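Local coordinates for superantigen-like protein SSL10 (Staphylococcus aureus subsp. aureus, PDB 6LWT), which probably binds the Fc region of human IgG, blocking classical complement activation, and probably also inhibits plasma clotting by interacting with prothrombin and a coagulation factor, at residues Y19-G24 with V76-D81. Sequence-based numbering, arbitrary orientation.
Sequences YRYYTG and VQEKRD
Tyr21 reaches from helix 14-22 to Glu78, just past strand 71-76. Its hydroxyl donates a very short hydrogen bond, 2.5 Å from Tyr21 OH to Glu78 OE2. OE2 lies at the ring edge, near the ring plane. The carboxylate is turned about 40° from that plane and runs along the CE1 side, with Glu78 OE1 3.4 Å from Tyr21 CE1. A chi1 of -178° swings the Tyr21 ring clear of its own backbone N, and the hydroxyl ends at Glu78. The Glu78 chain bends at chi2 (-64°), bringing its carboxylate back to the phenol.

The tight part is at this phenol end. Val76 crosses Tyr21 at about a right angle, and its CG1 methyl lies 3.6 Å from Tyr21 CZ. A buried valine thus packs beside the polar bond. Lys177 makes a salt bridge to Glu78 OE1 and a cation-pi contact with Tyr21. Its positive charge probably favours an ionised Glu78.

The contact is looser toward Gln77 and Gly24. Gln77 O is 4.1 Å from Tyr21 CE1, and the Gln77 side chain turns off from the helix. Gly24 is exposed.

The contact joins the N-terminal helix to the edge of the OB-fold barrel, on the side facing the beta-grasp domain. The hydroxyl of neighbouring Tyr22 makes hydrogen bonds with Asp137 OD2, on helix 133-148, and with Leu178 N. Val76 packs on Lys134 and Tyr138 of helix 133-148, while Glu78 touches Val89 of strand 85-93.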
ATOM      1  N   TYR A  19      10.552   8.689   4.357  1.00 25.41           N
ATOM      2  CA  TYR A  19      10.903   9.123   3.018  1.00 24.91           C
ATOM      3  C   TYR A  19      11.576   7.999   2.228  1.00 25.64           C
ATOM      4  O   TYR A  19      11.225   7.715   1.075  1.00 25.85           O
ATOM      5  CB  TYR A  19      11.821  10.362   3.088  1.00 26.58           C
ATOM      6  CG  TYR A  19      12.370  10.729   1.743  1.00 26.87           C
ATOM      7  CD1 TYR A  19      11.531  11.217   0.753  1.00 27.83           C
ATOM      8  CD2 TYR A  19      13.720  10.575   1.451  1.00 29.84           C
ATOM      9  CE1 TYR A  19      12.012  11.526  -0.502  1.00 29.93           C
ATOM     10  CE2 TYR A  19      14.223  10.884   0.194  1.00 31.45           C
ATOM     11  CZ  TYR A  19      13.365  11.358  -0.783  1.00 31.69           C
ATOM     12  OH  TYR A  19      13.836  11.683  -2.037  1.00 32.10           O
ATOM     13  N   ARG A  20      12.552   7.360   2.864  1.00 26.29           N
ATOM     14  CA  ARG A  20      13.278   6.280   2.220  1.00 27.75           C
ATOM     15  C   ARG A  20      12.360   5.080   1.949  1.00 24.73           C
ATOM     16  O   ARG A  20      12.382   4.548   0.847  1.00 24.01           O
ATOM     17  CB  ARG A  20      14.534   5.876   3.028  1.00 31.85           C
ATOM     18  CG  ARG A  20      15.638   6.945   3.111  1.00 35.47           C
ATOM     19  CD  ARG A  20      15.981   7.647   1.786  1.00 39.85           C
ATOM     20  NE  ARG A  20      16.463   6.750   0.723  1.00 43.53           N
ATOM     21  CZ  ARG A  20      17.727   6.331   0.562  1.00 46.85           C
ATOM     22  NH1 ARG A  20      18.707   6.700   1.388  1.00 46.97           N
ATOM     23  NH2 ARG A  20      18.017   5.516  -0.447  1.00 50.59           N
ATOM     24  N   TYR A  21      11.540   4.693   2.926  1.00 23.96           N
ATOM     25  CA  TYR A  21      10.674   3.523   2.748  1.00 22.62           C
ATOM     26  C   TYR A  21       9.696   3.699   1.600  1.00 22.14           C
ATOM     27  O   TYR A  21       9.559   2.824   0.744  1.00 21.70           O
ATOM     28  CB  TYR A  21       9.917   3.197   4.029  1.00 22.22           C
ATOM     29  CG  TYR A  21       9.049   1.970   3.896  1.00 21.87           C
ATOM     30  CD1 TYR A  21       9.602   0.686   3.953  1.00 22.10           C
ATOM     31  CD2 TYR A  21       7.672   2.083   3.666  1.00 21.31           C
ATOM     32  CE1 TYR A  21       8.802  -0.447   3.811  1.00 22.54           C
ATOM     33  CE2 TYR A  21       6.872   0.957   3.516  1.00 20.37           C
ATOM     34  CZ  TYR A  21       7.428  -0.303   3.621  1.00 22.08           C
ATOM     35  OH  TYR A  21       6.625  -1.418   3.482  1.00 20.01           O
ATOM     36  N   TYR A  22       9.038   4.857   1.579  1.00 22.59           N
ATOM     37  CA  TYR A  22       7.982   5.148   0.618  1.00 21.25           C
ATOM     38  C   TYR A  22       8.472   5.669  -0.734  1.00 23.53           C
ATOM     39  O   TYR A  22       7.657   5.946  -1.608  1.00 23.84           O
ATOM     40  CB  TYR A  22       6.930   6.076   1.266  1.00 21.62           C
ATOM     41  CG  TYR A  22       6.016   5.346   2.228  1.00 19.86           C
ATOM     42  CD1 TYR A  22       5.063   4.448   1.740  1.00 19.55           C
ATOM     43  CD2 TYR A  22       6.096   5.536   3.620  1.00 18.69           C
ATOM     44  CE1 TYR A  22       4.230   3.755   2.592  1.00 18.48           C
ATOM     45  CE2 TYR A  22       5.267   4.837   4.494  1.00 18.43           C
ATOM     46  CZ  TYR A  22       4.326   3.950   3.966  1.00 19.04           C
ATOM     47  OH  TYR A  22       3.467   3.271   4.787  1.00 17.37           O
ATOM     48  N   THR A  23       9.795   5.764  -0.930  1.00 24.76           N
ATOM     49  CA  THR A  23      10.383   5.958  -2.269  1.00 26.99           C
ATOM     50  C   THR A  23      11.340   4.800  -2.629  1.00 29.78           C
ATOM     51  O   THR A  23      12.209   4.960  -3.482  1.00 31.37           O
ATOM     52  CB  THR A  23      11.154   7.293  -2.354  1.00 26.28           C
ATOM     53  OG1 THR A  23      12.154   7.338  -1.330  1.00 26.50           O
ATOM     54  CG2 THR A  23      10.208   8.461  -2.153  1.00 26.63           C
ATOM     55  N   GLY A  24      11.166   3.639  -1.989  1.00 31.22           N
ATOM     56  CA  GLY A  24      12.073   2.486  -2.168  1.00 31.41           C
ATOM     57  C   GLY A  24      11.716   1.618  -3.363  1.00 31.20           C
ATOM     58  O   GLY A  24      10.984   2.043  -4.267  1.00 29.64           O
ATOM     59  N   VAL A  76       6.914  -4.558  -1.964  1.00 20.53           N
ATOM     60  CA  VAL A  76       7.673  -3.434  -1.417  1.00 20.97           C
ATOM     61  C   VAL A  76       8.843  -4.025  -0.633  1.00 21.68           C
ATOM     62  O   VAL A  76       8.644  -4.834   0.268  1.00 20.52           O
ATOM     63  CB  VAL A  76       6.797  -2.541  -0.507  1.00 21.00           C
ATOM     64  CG1 VAL A  76       7.619  -1.446   0.163  1.00 21.63           C
ATOM     65  CG2 VAL A  76       5.649  -1.940  -1.320  1.00 20.69           C
ATOM     66  N   GLN A  77      10.060  -3.614  -0.955  1.00 23.05           N
ATOM     67  CA  GLN A  77      11.234  -4.163  -0.261  1.00 25.09           C
ATOM     68  C   GLN A  77      11.296  -3.750   1.208  1.00 25.16           C
ATOM     69  O   GLN A  77      11.401  -2.573   1.521  1.00 28.42           O
ATOM     70  CB  GLN A  77      12.538  -3.764  -0.959  1.00 27.50           C
ATOM     71  CG  GLN A  77      13.730  -4.537  -0.387  1.00 29.80           C
ATOM     72  CD  GLN A  77      15.020  -4.360  -1.157  1.00 31.52           C
ATOM     73  OE1 GLN A  77      16.070  -4.107  -0.559  1.00 36.40           O
ATOM     74  NE2 GLN A  77      14.965  -4.519  -2.456  1.00 29.58           N
ATOM     75  N   GLU A  78      11.192  -4.720   2.106  1.00 25.56           N
ATOM     76  CA  GLU A  78      11.498  -4.511   3.519  1.00 26.54           C
ATOM     77  C   GLU A  78      12.983  -4.742   3.791  1.00 28.42           C
ATOM     78  O   GLU A  78      13.586  -4.041   4.618  1.00 29.89           O
ATOM     79  CB  GLU A  78      10.695  -5.467   4.388  1.00 26.33           C
ATOM     80  CG  GLU A  78       9.197  -5.344   4.224  1.00 26.20           C
ATOM     81  CD  GLU A  78       8.654  -3.992   4.663  1.00 26.92           C
ATOM     82  OE1 GLU A  78       9.220  -3.345   5.583  1.00 24.97           O
ATOM     83  OE2 GLU A  78       7.637  -3.594   4.087  1.00 24.44           O
ATOM     84  N   LYS A  79      13.547  -5.748   3.126  1.00 29.58           N
ATOM     85  CA  LYS A  79      14.984  -6.038   3.199  1.00 32.52           C
ATOM     86  C   LYS A  79      15.420  -7.015   2.121  1.00 31.07           C
ATOM     87  O   LYS A  79      14.598  -7.674   1.467  1.00 28.15           O
ATOM     88  CB  LYS A  79      15.379  -6.582   4.585  1.00 35.76           C
ATOM     89  CG  LYS A  79      14.710  -7.891   4.993  1.00 38.71           C
ATOM     90  CD  LYS A  79      15.256  -8.364   6.343  1.00 42.99           C
ATOM     91  CE  LYS A  79      15.272  -9.880   6.499  1.00 45.88           C
ATOM     92  NZ  LYS A  79      14.140 -10.372   7.324  1.00 47.52           N
ATOM     93  N   ARG A  80      16.733  -7.088   1.938  1.00 32.75           N
ATOM     94  CA  ARG A  80      17.378  -8.064   1.066  1.00 32.79           C
ATOM     95  C   ARG A  80      18.486  -8.692   1.912  1.00 34.52           C
ATOM     96  O   ARG A  80      19.309  -7.972   2.465  1.00 35.52           O
ATOM     97  CB  ARG A  80      17.958  -7.351  -0.156  1.00 36.01           C
ATOM     98  CG  ARG A  80      18.782  -8.224  -1.098  1.00 39.25           C
ATOM     99  CD  ARG A  80      19.898  -7.420  -1.754  1.00 42.60           C
ATOM    100  NE  ARG A  80      20.399  -8.092  -2.959  1.00 46.03           N
ATOM    101  CZ  ARG A  80      20.771  -7.497  -4.098  1.00 47.25           C
ATOM    102  NH1 ARG A  80      21.195  -8.246  -5.115  1.00 47.30           N
ATOM    103  NH2 ARG A  80      20.709  -6.173  -4.256  1.00 49.39           N
ATOM    104  N   ASP A  81      18.494 -10.018   2.039  1.00 33.41           N
ATOM    105  CA  ASP A  81      19.487 -10.694   2.904  1.00 33.87           C
ATOM    106  C   ASP A  81      20.724 -11.132   2.102  1.00 34.36           C
ATOM    107  O   ASP A  81      20.784 -10.932   0.875  1.00 32.37           O
ATOM    108  CB  ASP A  81      18.847 -11.857   3.696  1.00 32.15           C
ATOM    109  CG  ASP A  81      18.520 -13.064   2.844  1.00 30.88           C
ATOM    110  OD1 ASP A  81      18.863 -13.114   1.644  1.00 31.88           O
ATOM    111  OD2 ASP A  81      17.893 -14.001   3.377  1.00 33.82           O
TER